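Local coordinates for protein ribokinase, putative (Burkholderia thailandensis, PDB 3B1R) that probably phosphorylates nucleosides as a kinase of the PfkB (ribokinase) family, binding one nucleotide at the acceptor site and another at the ATP site, at residues T11-S16 with L146-P151; Y19-T24 with M50-G55; E26-E31 with D116-Q121. All coordinates share one frame; numbering follows the deposited sequence.

Contact 1. Residues T11-S16 with L146-P151. With AMP (adenosine monophosphate), chain G.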
loop_
_atom_site.group_PDB
_atom_site.type_symbol
_atom_site.label_atom_id
_atom_site.label_comp_id
_atom_site.label_asym_id
_atom_site.label_seq_id
_atom_site.Cartn_x
_atom_site.Cartn_y
_atom_site.Cartn_z
ATOM N N THR A 11 -1.673 -31.024 -14.975
ATOM C CA THR A 11 -2.496 -29.823 -14.972
ATOM C C THR A 11 -1.608 -28.648 -15.355
ATOM O O THR A 11 -0.591 -28.398 -14.696
ATOM C CB THR A 11 -3.109 -29.616 -13.573
ATOM O OG1 THR A 11 -3.668 -30.853 -13.123
ATOM C CG2 THR A 11 -4.223 -28.575 -13.587
ATOM N N LEU A 12 -1.971 -27.964 -16.437
ATOM C CA LEU A 12 -1.212 -26.810 -16.920
ATOM C C LEU A 12 -1.606 -25.547 -16.172
ATOM O O LEU A 12 -2.781 -25.175 -16.117
ATOM C CB LEU A 12 -1.367 -26.634 -18.441
ATOM C CG LEU A 12 -0.516 -25.541 -19.096
ATOM C CD1 LEU A 12 0.963 -25.883 -19.134
ATOM C CD2 LEU A 12 -1.007 -25.206 -20.508
ATOM N N ILE A 13 -0.611 -24.885 -15.596
ATOM C CA ILE A 13 -0.865 -23.772 -14.712
ATOM C C ILE A 13 -0.258 -22.519 -15.326
ATOM O O ILE A 13 0.950 -22.296 -15.250
ATOM C CB ILE A 13 -0.363 -24.082 -13.269
ATOM C CG1 ILE A 13 -1.140 -25.290 -12.727
ATOM C CG2 ILE A 13 -0.513 -22.870 -12.358
ATOM C CD1 ILE A 13 -0.699 -25.793 -11.395
ATOM N N CYS A 14 -1.118 -21.725 -15.967
ATOM C CA CYS A 14 -0.715 -20.538 -16.716
ATOM C C CYS A 14 -0.946 -19.272 -15.879
ATOM O O CYS A 14 -2.056 -19.027 -15.397
ATOM C CB CYS A 14 -1.514 -20.428 -18.017
ATOM S SG CYS A 14 -1.466 -21.850 -19.166
ATOM N N GLY A 15 0.095 -18.464 -15.719
ATOM C CA GLY A 15 0.002 -17.272 -14.885
ATOM C C GLY A 15 1.352 -16.685 -14.522
ATOM O O GLY A 15 2.400 -17.227 -14.871
ATOM N N SER A 16 1.328 -15.567 -13.817
ATOM C CA SER A 16 2.558 -14.857 -13.488
ATOM C C SER A 16 3.463 -15.725 -12.626
ATOM O O SER A 16 2.983 -16.556 -11.858
ATOM C CB SER A 16 2.245 -13.553 -12.755
ATOM O OG SER A 16 1.456 -13.792 -11.590
ATOM N N LEU A 146 -6.322 -30.754 -17.474
ATOM C CA LEU A 146 -6.996 -29.576 -16.948
ATOM C C LEU A 146 -5.988 -28.430 -16.979
ATOM O O LEU A 146 -4.786 -28.655 -16.915
ATOM C CB LEU A 146 -7.462 -29.830 -15.502
ATOM C CG LEU A 146 -8.415 -28.850 -14.811
ATOM C CD1 LEU A 146 -9.686 -28.560 -15.619
ATOM C CD2 LEU A 146 -8.791 -29.357 -13.432
ATOM N N ALA A 147 -6.471 -27.203 -17.102
ATOM C CA ALA A 147 -5.582 -26.058 -16.983
ATOM C C ALA A 147 -6.232 -24.946 -16.212
ATOM O O ALA A 147 -7.431 -24.995 -15.918
ATOM C CB ALA A 147 -5.133 -25.560 -18.352
ATOM N N ILE A 148 -5.423 -23.949 -15.871
ATOM C CA ILE A 148 -5.914 -22.694 -15.352
ATOM C C ILE A 148 -5.166 -21.592 -16.079
ATOM O O ILE A 148 -3.976 -21.716 -16.394
ATOM C CB ILE A 148 -5.782 -22.585 -13.792
ATOM C CG1 ILE A 148 -6.471 -21.308 -13.265
ATOM C CG2 ILE A 148 -4.313 -22.678 -13.362
ATOM C CD1 ILE A 148 -6.877 -21.352 -11.759
ATOM N N VAL A 149 -5.901 -20.549 -16.416
ATOM C CA VAL A 149 -5.302 -19.372 -16.977
ATOM C C VAL A 149 -5.575 -18.316 -15.938
ATOM O O VAL A 149 -6.741 -18.000 -15.647
ATOM C CB VAL A 149 -5.903 -19.037 -18.353
ATOM C CG1 VAL A 149 -5.407 -17.684 -18.880
ATOM C CG2 VAL A 149 -5.556 -20.151 -19.328
ATOM N N GLY A 150 -4.484 -17.814 -15.366
ATOM C CA GLY A 150 -4.496 -16.778 -14.342
ATOM C C GLY A 150 -3.865 -15.467 -14.773
ATOM O O GLY A 150 -3.415 -15.338 -15.915
ATOM N N PRO A 151 -3.815 -14.481 -13.853
ATOM C CA PRO A 151 -3.277 -13.159 -14.178
ATOM C C PRO A 151 -1.891 -13.289 -14.770
ATOM O O PRO A 151 -1.067 -14.070 -14.276
ATOM C CB PRO A 151 -3.218 -12.445 -12.821
ATOM C CG PRO A 151 -4.179 -13.188 -11.950
ATOM C CD PRO A 151 -4.126 -14.613 -12.416
HETATM P P AMP G . -3.755 -13.993 -4.930
HETATM O O1P AMP G . -5.057 -13.838 -5.696
HETATM O O2P AMP G . -3.742 -13.355 -3.560
HETATM O O3P AMP G . -3.257 -15.420 -4.896
HETATM O "O5'" AMP G . -2.662 -13.222 -5.820
HETATM C "C5'" AMP G . -1.417 -12.764 -5.297
HETATM C "C4'" AMP G . -0.397 -12.893 -6.417
HETATM O "O4'" AMP G . -0.731 -11.975 -7.452
HETATM C "C3'" AMP G . 0.999 -12.497 -5.952
HETATM O "O3'" AMP G . 1.776 -13.691 -5.687
HETATM C "C2'" AMP G . 1.524 -11.563 -7.052
HETATM O "O2'" AMP G . 2.803 -11.977 -7.534
HETATM C "C1'" AMP G . 0.461 -11.680 -8.151
HETATM N N9 AMP G . 0.113 -10.477 -8.906
HETATM C C8 AMP G . -0.184 -9.277 -8.378
HETATM N N7 AMP G . -0.508 -8.397 -9.338
HETATM C C5 AMP G . -0.425 -9.056 -10.507
HETATM C C6 AMP G . -0.627 -8.689 -11.908
HETATM N N6 AMP G . -0.993 -7.422 -12.207
HETATM N N1 AMP G . -0.450 -9.656 -12.836
HETATM C C2 AMP G . -0.082 -10.914 -12.518
HETATM N N3 AMP G . 0.135 -11.313 -11.245
HETATM C C4 AMP G . -0.022 -10.432 -10.223
#

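Contact 2. Residues Y19-T24 with M50-G55. With AMP (adenosine monophosphate), chain G.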
loop_
_atom_site.group_PDB
_atom_site.type_symbol
_atom_site.label_atom_id
_atom_site.label_comp_id
_atom_site.label_asym_id
_atom_site.label_seq_id
_atom_site.Cartn_x
_atom_site.Cartn_y
_atom_site.Cartn_z
ATOM N N TYR A 19 8.308 -12.233 -7.909
ATOM C CA TYR A 19 8.797 -12.054 -6.551
ATOM C C TYR A 19 7.930 -11.069 -5.792
ATOM O O TYR A 19 7.703 -9.952 -6.242
ATOM C CB TYR A 19 10.267 -11.619 -6.542
ATOM C CG TYR A 19 11.189 -12.667 -7.097
ATOM C CD1 TYR A 19 11.336 -13.898 -6.466
ATOM C CD2 TYR A 19 11.934 -12.424 -8.249
ATOM C CE1 TYR A 19 12.195 -14.880 -6.987
ATOM C CE2 TYR A 19 12.789 -13.391 -8.770
ATOM C CZ TYR A 19 12.906 -14.616 -8.141
ATOM O OH TYR A 19 13.757 -15.571 -8.652
ATOM N N ASP A 20 7.450 -11.494 -4.633
ATOM C CA ASP A 20 6.575 -10.675 -3.824
ATOM C C ASP A 20 7.282 -10.067 -2.620
ATOM O O ASP A 20 8.085 -10.715 -1.930
ATOM C CB ASP A 20 5.367 -11.474 -3.340
ATOM C CG ASP A 20 4.495 -11.999 -4.485
ATOM O OD1 ASP A 20 4.679 -11.580 -5.659
ATOM O OD2 ASP A 20 3.612 -12.833 -4.190
ATOM N N ASN A 21 6.945 -8.808 -2.387
ATOM C CA ASN A 21 7.392 -8.046 -1.249
ATOM C C ASN A 21 6.088 -7.555 -0.596
ATOM O O ASN A 21 5.424 -6.661 -1.105
ATOM C CB ASN A 21 8.296 -6.901 -1.734
ATOM C CG ASN A 21 9.397 -7.385 -2.716
ATOM O OD1 ASN A 21 10.459 -7.855 -2.297
ATOM N ND2 ASN A 21 9.134 -7.273 -4.021
ATOM N N ILE A 22 5.729 -8.159 0.528
ATOM C CA ILE A 22 4.379 -8.031 1.093
ATOM C C ILE A 22 4.338 -7.276 2.419
ATOM O O ILE A 22 5.072 -7.593 3.345
ATOM C CB ILE A 22 3.706 -9.432 1.243
ATOM C CG1 ILE A 22 3.642 -10.137 -0.121
ATOM C CG2 ILE A 22 2.323 -9.309 1.881
ATOM C CD1 ILE A 22 3.590 -11.690 -0.050
ATOM N N MET A 23 3.456 -6.282 2.496
ATOM C CA MET A 23 3.276 -5.486 3.692
ATOM C C MET A 23 1.829 -5.601 4.175
ATOM O O MET A 23 0.932 -4.924 3.660
ATOM C CB MET A 23 3.648 -4.022 3.422
ATOM C CG MET A 23 5.080 -3.806 2.894
ATOM S SD MET A 23 5.309 -4.174 1.128
ATOM C CE MET A 23 5.215 -2.553 0.383
ATOM N N THR A 24 1.627 -6.447 5.185
ATOM C CA THR A 24 0.305 -6.758 5.734
ATOM C C THR A 24 -0.024 -5.956 6.992
ATOM O O THR A 24 0.546 -6.205 8.059
ATOM C CB THR A 24 0.214 -8.259 6.096
ATOM O OG1 THR A 24 1.150 -8.555 7.145
ATOM C CG2 THR A 24 0.576 -9.083 4.935
ATOM N N MET A 50 12.794 -6.552 5.811
ATOM C CA MET A 50 12.203 -7.075 4.576
ATOM C C MET A 50 12.563 -8.549 4.375
ATOM O O MET A 50 13.587 -9.019 4.883
ATOM C CB MET A 50 12.623 -6.269 3.325
ATOM C CG MET A 50 13.479 -5.013 3.540
ATOM S SD MET A 50 15.261 -5.253 3.237
ATOM C CE MET A 50 15.323 -5.430 1.451
ATOM N N ARG A 51 11.713 -9.261 3.631
ATOM C CA ARG A 51 11.936 -10.654 3.235
ATOM C C ARG A 51 11.194 -10.902 1.910
ATOM O O ARG A 51 9.967 -10.972 1.895
ATOM C CB ARG A 51 11.405 -11.632 4.299
ATOM C CG ARG A 51 12.109 -11.583 5.669
ATOM C CD ARG A 51 11.964 -12.899 6.434
ATOM N NE ARG A 51 12.821 -13.950 5.879
ATOM C CZ ARG A 51 12.724 -15.246 6.173
ATOM N NH1 ARG A 51 11.803 -15.680 7.029
ATOM N NH2 ARG A 51 13.553 -16.115 5.603
ATOM N N ARG A 52 11.933 -11.015 0.809
ATOM C CA ARG A 52 11.335 -11.256 -0.515
ATOM C C ARG A 52 10.727 -12.676 -0.592
ATOM O O ARG A 52 11.374 -13.642 -0.203
ATOM C CB ARG A 52 12.387 -11.005 -1.606
ATOM C CG ARG A 52 11.943 -11.253 -3.049
ATOM C CD ARG A 52 12.994 -10.745 -4.032
ATOM N NE ARG A 52 12.756 -9.341 -4.347
ATOM C CZ ARG A 52 12.775 -8.808 -5.566
ATOM N NH1 ARG A 52 12.517 -7.517 -5.709
ATOM N NH2 ARG A 52 13.070 -9.544 -6.634
ATOM N N GLU A 53 9.480 -12.795 -1.060
ATOM C CA GLU A 53 8.799 -14.109 -1.124
ATOM C C GLU A 53 8.722 -14.682 -2.538
ATOM O O GLU A 53 8.873 -13.960 -3.526
ATOM C CB GLU A 53 7.371 -14.037 -0.564
ATOM C CG GLU A 53 7.161 -13.181 0.659
ATOM C CD GLU A 53 7.283 -13.941 1.963
ATOM O OE1 GLU A 53 7.693 -15.123 1.939
ATOM O OE2 GLU A 53 6.963 -13.345 3.016
ATOM N N PHE A 54 8.486 -15.990 -2.629
ATOM C CA PHE A 54 8.165 -16.639 -3.896
ATOM C C PHE A 54 6.667 -16.559 -4.151
ATOM O O PHE A 54 5.867 -16.986 -3.323
ATOM C CB PHE A 54 8.643 -18.094 -3.886
ATOM C CG PHE A 54 10.117 -18.222 -3.661
ATOM C CD1 PHE A 54 10.623 -18.386 -2.376
ATOM C CD2 PHE A 54 11.004 -18.141 -4.732
ATOM C CE1 PHE A 54 11.995 -18.487 -2.167
ATOM C CE2 PHE A 54 12.375 -18.235 -4.532
ATOM C CZ PHE A 54 12.873 -18.406 -3.250
ATOM N N GLY A 55 6.295 -15.989 -5.292
ATOM C CA GLY A 55 4.894 -15.763 -5.614
ATOM C C GLY A 55 4.611 -15.788 -7.098
ATOM O O GLY A 55 5.248 -16.541 -7.856
HETATM P P AMP G . -3.755 -13.993 -4.930
HETATM O O1P AMP G . -5.057 -13.838 -5.696
HETATM O O2P AMP G . -3.742 -13.355 -3.560
HETATM O O3P AMP G . -3.257 -15.420 -4.896
HETATM O "O5'" AMP G . -2.662 -13.222 -5.820
HETATM C "C5'" AMP G . -1.417 -12.764 -5.297
HETATM C "C4'" AMP G . -0.397 -12.893 -6.417
HETATM O "O4'" AMP G . -0.731 -11.975 -7.452
HETATM C "C3'" AMP G . 0.999 -12.497 -5.952
HETATM O "O3'" AMP G . 1.776 -13.691 -5.687
HETATM C "C2'" AMP G . 1.524 -11.563 -7.052
HETATM O "O2'" AMP G . 2.803 -11.977 -7.534
HETATM C "C1'" AMP G . 0.461 -11.680 -8.151
HETATM N N9 AMP G . 0.113 -10.477 -8.906
HETATM C C8 AMP G . -0.184 -9.277 -8.378
HETATM N N7 AMP G . -0.508 -8.397 -9.338
HETATM C C5 AMP G . -0.425 -9.056 -10.507
HETATM C C6 AMP G . -0.627 -8.689 -11.908
HETATM N N6 AMP G . -0.993 -7.422 -12.207
HETATM N N1 AMP G . -0.450 -9.656 -12.836
HETATM C C2 AMP G . -0.082 -10.914 -12.518
HETATM N N3 AMP G . 0.135 -11.313 -11.245
HETATM C C4 AMP G . -0.022 -10.432 -10.223
HETATM O O HOH W 1 7.374 -10.113 1.919
#

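Contact 3. Residues E26-E31 with D116-Q121. With AMP (adenosine monophosphate), chain H; AMP (adenosine monophosphate), chain G.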
loop_
_atom_site.group_PDB
_atom_site.type_symbol
_atom_site.label_atom_id
_atom_site.label_comp_id
_atom_site.label_asym_id
_atom_site.label_seq_id
_atom_site.Cartn_x
_atom_site.Cartn_y
_atom_site.Cartn_z
ATOM N N GLU A 26 -1.942 -5.407 10.144
ATOM C CA GLU A 26 -2.644 -6.320 11.054
ATOM C C GLU A 26 -3.880 -5.588 11.518
ATOM O O GLU A 26 -3.881 -4.974 12.572
ATOM C CB GLU A 26 -1.777 -6.699 12.260
ATOM C CG GLU A 26 -0.316 -6.966 11.936
ATOM C CD GLU A 26 -0.015 -8.429 11.718
ATOM O OE1 GLU A 26 -0.729 -9.079 10.921
ATOM O OE2 GLU A 26 0.952 -8.925 12.349
ATOM N N GLY A 27 -4.921 -5.628 10.694
ATOM C CA GLY A 27 -6.146 -4.869 10.921
ATOM C C GLY A 27 -6.973 -4.893 9.652
ATOM O O GLY A 27 -6.736 -5.707 8.763
ATOM N N ARG A 28 -7.949 -4.003 9.562
ATOM C CA ARG A 28 -8.798 -3.961 8.392
ATOM C C ARG A 28 -8.960 -2.540 7.912
ATOM O O ARG A 28 -9.416 -1.676 8.673
ATOM C CB ARG A 28 -10.140 -4.637 8.676
ATOM C CG ARG A 28 -10.001 -6.177 8.730
ATOM C CD ARG A 28 -11.032 -6.841 9.635
ATOM N NE ARG A 28 -10.462 -7.983 10.375
ATOM C CZ ARG A 28 -10.166 -9.169 9.845
ATOM N NH1 ARG A 28 -10.371 -9.407 8.556
ATOM N NH2 ARG A 28 -9.658 -10.125 10.610
ATOM N N PHE A 29 -8.561 -2.308 6.656
ATOM C CA PHE A 29 -8.598 -0.981 6.039
ATOM C C PHE A 29 -9.974 -0.346 6.220
ATOM O O PHE A 29 -10.094 0.879 6.401
ATOM C CB PHE A 29 -8.279 -1.058 4.540
ATOM C CG PHE A 29 -6.837 -1.381 4.217
ATOM C CD1 PHE A 29 -5.805 -0.980 5.045
ATOM C CD2 PHE A 29 -6.518 -2.041 3.028
ATOM C CE1 PHE A 29 -4.476 -1.260 4.722
ATOM C CE2 PHE A 29 -5.193 -2.331 2.698
ATOM C CZ PHE A 29 -4.171 -1.932 3.551
ATOM N N ARG A 30 -11.004 -1.195 6.171
ATOM C CA ARG A 30 -12.400 -0.781 6.300
ATOM C C ARG A 30 -12.697 0.027 7.567
ATOM O O ARG A 30 -13.518 0.954 7.547
ATOM C CB ARG A 30 -13.302 -2.008 6.260
ATOM C CG ARG A 30 -14.728 -1.759 6.723
ATOM C CD ARG A 30 -15.480 -0.868 5.734
ATOM N NE ARG A 30 -16.088 -1.633 4.648
ATOM C CZ ARG A 30 -17.370 -1.552 4.304
ATOM N NH1 ARG A 30 -17.832 -2.297 3.302
ATOM N NH2 ARG A 30 -18.186 -0.721 4.955
ATOM N N GLU A 31 -12.051 -0.349 8.667
ATOM C CA GLU A 31 -12.254 0.328 9.943
ATOM C C GLU A 31 -11.707 1.759 9.964
ATOM O O GLU A 31 -12.088 2.556 10.838
ATOM C CB GLU A 31 -11.667 -0.502 11.090
ATOM C CG GLU A 31 -12.558 -1.686 11.489
ATOM C CD GLU A 31 -11.839 -2.721 12.325
ATOM O OE1 GLU A 31 -10.976 -2.343 13.146
ATOM O OE2 GLU A 31 -12.143 -3.920 12.172
ATOM N N ASP A 116 -4.331 -5.786 3.902
ATOM C CA ASP A 116 -4.813 -5.926 5.273
ATOM C C ASP A 116 -5.335 -7.354 5.499
ATOM O O ASP A 116 -5.123 -8.230 4.662
ATOM C CB ASP A 116 -5.884 -4.877 5.582
ATOM C CG ASP A 116 -7.197 -5.125 4.851
ATOM O OD1 ASP A 116 -8.143 -4.359 5.112
ATOM O OD2 ASP A 116 -7.298 -6.068 4.025
ATOM N N LEU A 117 -6.028 -7.571 6.613
ATOM C CA LEU A 117 -6.546 -8.901 6.950
ATOM C C LEU A 117 -7.847 -9.239 6.229
ATOM O O LEU A 117 -8.373 -10.345 6.369
ATOM C CB LEU A 117 -6.670 -9.069 8.469
ATOM C CG LEU A 117 -5.326 -8.972 9.217
ATOM C CD1 LEU A 117 -5.533 -9.005 10.721
ATOM C CD2 LEU A 117 -4.363 -10.088 8.769
ATOM N N ASP A 118 -8.347 -8.276 5.459
ATOM C CA ASP A 118 -9.497 -8.472 4.575
ATOM C C ASP A 118 -9.069 -8.810 3.158
ATOM O O ASP A 118 -9.912 -8.852 2.255
ATOM C CB ASP A 118 -10.357 -7.204 4.515
ATOM C CG ASP A 118 -11.497 -7.228 5.496
ATOM O OD1 ASP A 118 -11.504 -8.117 6.363
ATOM O OD2 ASP A 118 -12.379 -6.349 5.402
ATOM N N ASN A 119 -7.766 -9.003 2.956
ATOM C CA ASN A 119 -7.209 -9.297 1.633
ATOM C C ASN A 119 -7.430 -8.193 0.580
ATOM O O ASN A 119 -7.497 -8.454 -0.641
ATOM C CB ASN A 119 -7.722 -10.652 1.124
ATOM C CG ASN A 119 -6.760 -11.313 0.167
ATOM O OD1 ASN A 119 -5.623 -10.886 0.012
ATOM N ND2 ASN A 119 -7.216 -12.359 -0.485
ATOM N N ASN A 120 -7.549 -6.961 1.055
ATOM C CA ASN A 120 -7.585 -5.798 0.187
ATOM C C ASN A 120 -6.176 -5.475 -0.349
ATOM O O ASN A 120 -5.512 -4.525 0.107
ATOM C CB ASN A 120 -8.212 -4.593 0.915
ATOM C CG ASN A 120 -9.707 -4.766 1.155
ATOM O OD1 ASN A 120 -10.466 -5.073 0.239
ATOM N ND2 ASN A 120 -10.139 -4.551 2.392
ATOM N N GLN A 121 -5.729 -6.264 -1.325
ATOM C CA GLN A 121 -4.406 -6.089 -1.921
ATOM C C GLN A 121 -4.366 -4.902 -2.854
ATOM O O GLN A 121 -5.107 -4.852 -3.848
ATOM C CB GLN A 121 -4.002 -7.325 -2.708
ATOM C CG GLN A 121 -3.888 -8.570 -1.886
ATOM C CD GLN A 121 -3.436 -9.746 -2.700
ATOM O OE1 GLN A 121 -2.573 -9.619 -3.567
ATOM N NE2 GLN A 121 -4.000 -10.917 -2.410
HETATM P P AMP H . -10.256 -14.602 -0.892
HETATM O O1P AMP H . -9.341 -14.630 -2.093
HETATM O O2P AMP H . -9.833 -13.567 0.117
HETATM O O3P AMP H . -11.723 -14.586 -1.257
HETATM O "O5'" AMP H . -9.988 -15.993 -0.149
HETATM C "C5'" AMP H . -10.056 -17.192 -0.888
HETATM C "C4'" AMP H . -10.553 -18.303 0.010
HETATM O "O4'" AMP H . -9.568 -18.536 1.024
HETATM C "C3'" AMP H . -11.870 -18.025 0.734
HETATM O "O3'" AMP H . -13.059 -18.325 -0.023
HETATM C "C2'" AMP H . -11.698 -18.951 1.922
HETATM O "O2'" AMP H . -11.935 -20.330 1.585
HETATM C "C1'" AMP H . -10.229 -18.814 2.259
HETATM N N9 AMP H . -10.164 -17.660 3.183
HETATM C C8 AMP H . -9.905 -16.368 2.887
HETATM N N7 AMP H . -9.966 -15.593 4.008
HETATM C C5 AMP H . -10.292 -16.404 5.041
HETATM C C6 AMP H . -10.519 -16.256 6.497
HETATM N N6 AMP H . -10.418 -15.043 7.088
HETATM N N1 AMP H . -10.846 -17.358 7.210
HETATM C C2 AMP H . -10.955 -18.575 6.642
HETATM N N3 AMP H . -10.755 -18.782 5.326
HETATM C C4 AMP H . -10.420 -17.759 4.494
HETATM P P AMP G . -3.755 -13.993 -4.930
HETATM O O1P AMP G . -5.057 -13.838 -5.696
HETATM O O2P AMP G . -3.742 -13.355 -3.560
HETATM O O3P AMP G . -3.257 -15.420 -4.896
HETATM O "O5'" AMP G . -2.662 -13.222 -5.820
HETATM C "C5'" AMP G . -1.417 -12.764 -5.297
HETATM C "C4'" AMP G . -0.397 -12.893 -6.417
HETATM O "O4'" AMP G . -0.731 -11.975 -7.452
HETATM C "C3'" AMP G . 0.999 -12.497 -5.952
HETATM O "O3'" AMP G . 1.776 -13.691 -5.687
HETATM C "C2'" AMP G . 1.524 -11.563 -7.052
HETATM O "O2'" AMP G . 2.803 -11.977 -7.534
HETATM C "C1'" AMP G . 0.461 -11.680 -8.151
HETATM N N9 AMP G . 0.113 -10.477 -8.906
HETATM C C8 AMP G . -0.184 -9.277 -8.378
HETATM N N7 AMP G . -0.508 -8.397 -9.338
HETATM C C5 AMP G . -0.425 -9.056 -10.507
HETATM C C6 AMP G . -0.627 -8.689 -11.908
HETATM N N6 AMP G . -0.993 -7.422 -12.207
HETATM N N1 AMP G . -0.450 -9.656 -12.836
HETATM C C2 AMP G . -0.082 -10.914 -12.518
HETATM N N3 AMP G . 0.135 -11.313 -11.245
HETATM C C4 AMP G . -0.022 -10.432 -10.223
HETATM O O HOH W 2 -11.083 -3.993 5.550
#

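Contact 1. Residues T11-S16 with L146-P151
Two neighbouring parallel strands of the large central sheet, 11-14 and 146-149, run side by side here and carry their C-terminal ends to the nucleoside pocket. Leu12 joins both ways: its N donates to Leu146 O (2.9 Å) and its O accepts from Ile148 N, nearly in line with the carbonyl bond. Cys14 repeats the pattern two residues on, its N bonded to Ile148 O and its O taking Gly150 N at 2.7 Å. Leu12 CB and Ala147 CB touch at 3.9 Å on the face that helix 154-166 covers. On the other face Ile13 CG2 meets Ile148 CG2, also at 3.9 Å, between helices 57-67 and 259-272. This is the alpha/beta core of the ribokinase fold, a Rossmann-like sheet with helices packed on both sides and ligands held at the strand ends. Past the strands, Ser16 N still reaches Pro151 O at 2.9 Å. Ser16 OG, turned between its own N and carbonyl carbon (chi1 56°), donates to N3 of the AMP adenine at 2.8 Å and is also bonded to Cys57 N. Pro151 CB rests 3.5 Å from C2 of the same base.

Contact 2. Residues Y19-T24 with M50-G55
Segment 19-24 of strand 18-24 pairs antiparallel with strand 53-55 but strongly splayed, their directions 123° apart, and Asp20 with Glu53 forms the hydrogen-bonded pair: Glu53 N to Asp20 O is short and nearly straight (2.7 Å, 175°), while Asp20 N reaches Glu53 O at 3.1 Å from above the carbonyl plane. Where the strands part, a water takes over, accepting from Ile22 N and donating to Arg51 O. Arg52 bends at chi3 (-88°) to lay one face of its guanidinium over Tyr19 CB, with NH2 at 3.5 Å; its NE makes a weak bond to Asn21 OD1. The Tyr19 and Phe54 side chains lie side by side, pointing the same way, with Tyr19 CE1 4.1 Å from Phe54 CD2. The Tyr19 hydroxyl is bonded to Asp82 O, and Phe54 packs edge-to-face with Tyr86.

The pair forms one margin of the small four-stranded sheet that makes the lid of PfkB kinases. Its opposite face, with Asp20 and Glu53, turns Asp20 to the bound AMP: OD1 accepts from the ribose O2' at 2.7 Å and OD2 from O3' at 2.5 Å, so one carboxylate grips both ribose hydroxyls. Gly55 CA sits 3.5 Å from Asp20 OD2, with no side chain of its own to stand between them. Ile22 CD1 meets Glu53 CG at 3.9 Å on this side.

Contact 3. Residues E26-E31 with D116-Q121
The Phe29 ring carries Asp116 CB over the centre of one face, a CH-pi contact 3.7 Å from the centroid, and the Asp116 carboxylate stacks on that face with its plane turned 25° from the ring. At the ring edge, in plane, stands Asn120 O, 3.4 Å from Phe29 CE2. The Arg28 guanidinium has Leu117 CB over one face, offset toward the rim, and Asp118 at its edge, where NH1 and Asp118 OD1 form a salt bridge of 2.8 Å. That bond lies in the guanidinium plane, although the carboxylate itself is turned 57° against it.

Asp116 organises the turn. With its CG set between backbone N and carbonyl carbon (chi1 70°), OD1 presents its anti lone pair to Phe29 N at 2.6 Å, while OD2 turns back to its own loop. There OD2 accepts from Asp118 N, an Asx turn, and from Asn120 N, the two donors coming from opposite faces of the carboxylate. These bonds fix the rotation of the group within a type I turn, Asp116 to Asn119. Leu117 N to Gly27 O (2.9 Å, almost on the carbonyl axis) ties the backbones, and a water links Arg30 N to Asp118 OD2.

The far side of the turn faces the nucleotides. Asn119 ND2 donates to O2P of the AMP in chain H at 2.9 Å. Its OD1 accepts from Gln121 NE2, which also donates to O2P of the AMP in chain G at 2.7 Å.

The second subunit closes in around them: Ile41 of that subunit bonds Asn120 OD1 through its N, and Ile122 of the same subunit packs on Phe29. Within the chain, the turn connects strand 109-115 to strand 122-126, and the loop on which it rests follows strand 18-24.

Overall arrangement
Contact 1 lies in the nine-stranded sheet; contact 2 belongs to the small four-stranded sheet, and contact 3 joins loops that follow strands of that sheet. Segments 11-16, 19-24 and 26-31 come in near succession, passing from the core into the lid; their partners follow in the order 50-55, 116-121, 146-151. Contacts 2 and 3 therefore interlock in sequence, both within the span bridged by contact 1. The centres of contact 1 and contact 2 are about 21 Å apart, and those of contact 2 and contact 3 about 17 Å. All three meet the same AMP, at base, ribose and phosphate respectively. Ser44 of the second subunit also bonds this AMP, so the site is completed across the dimer.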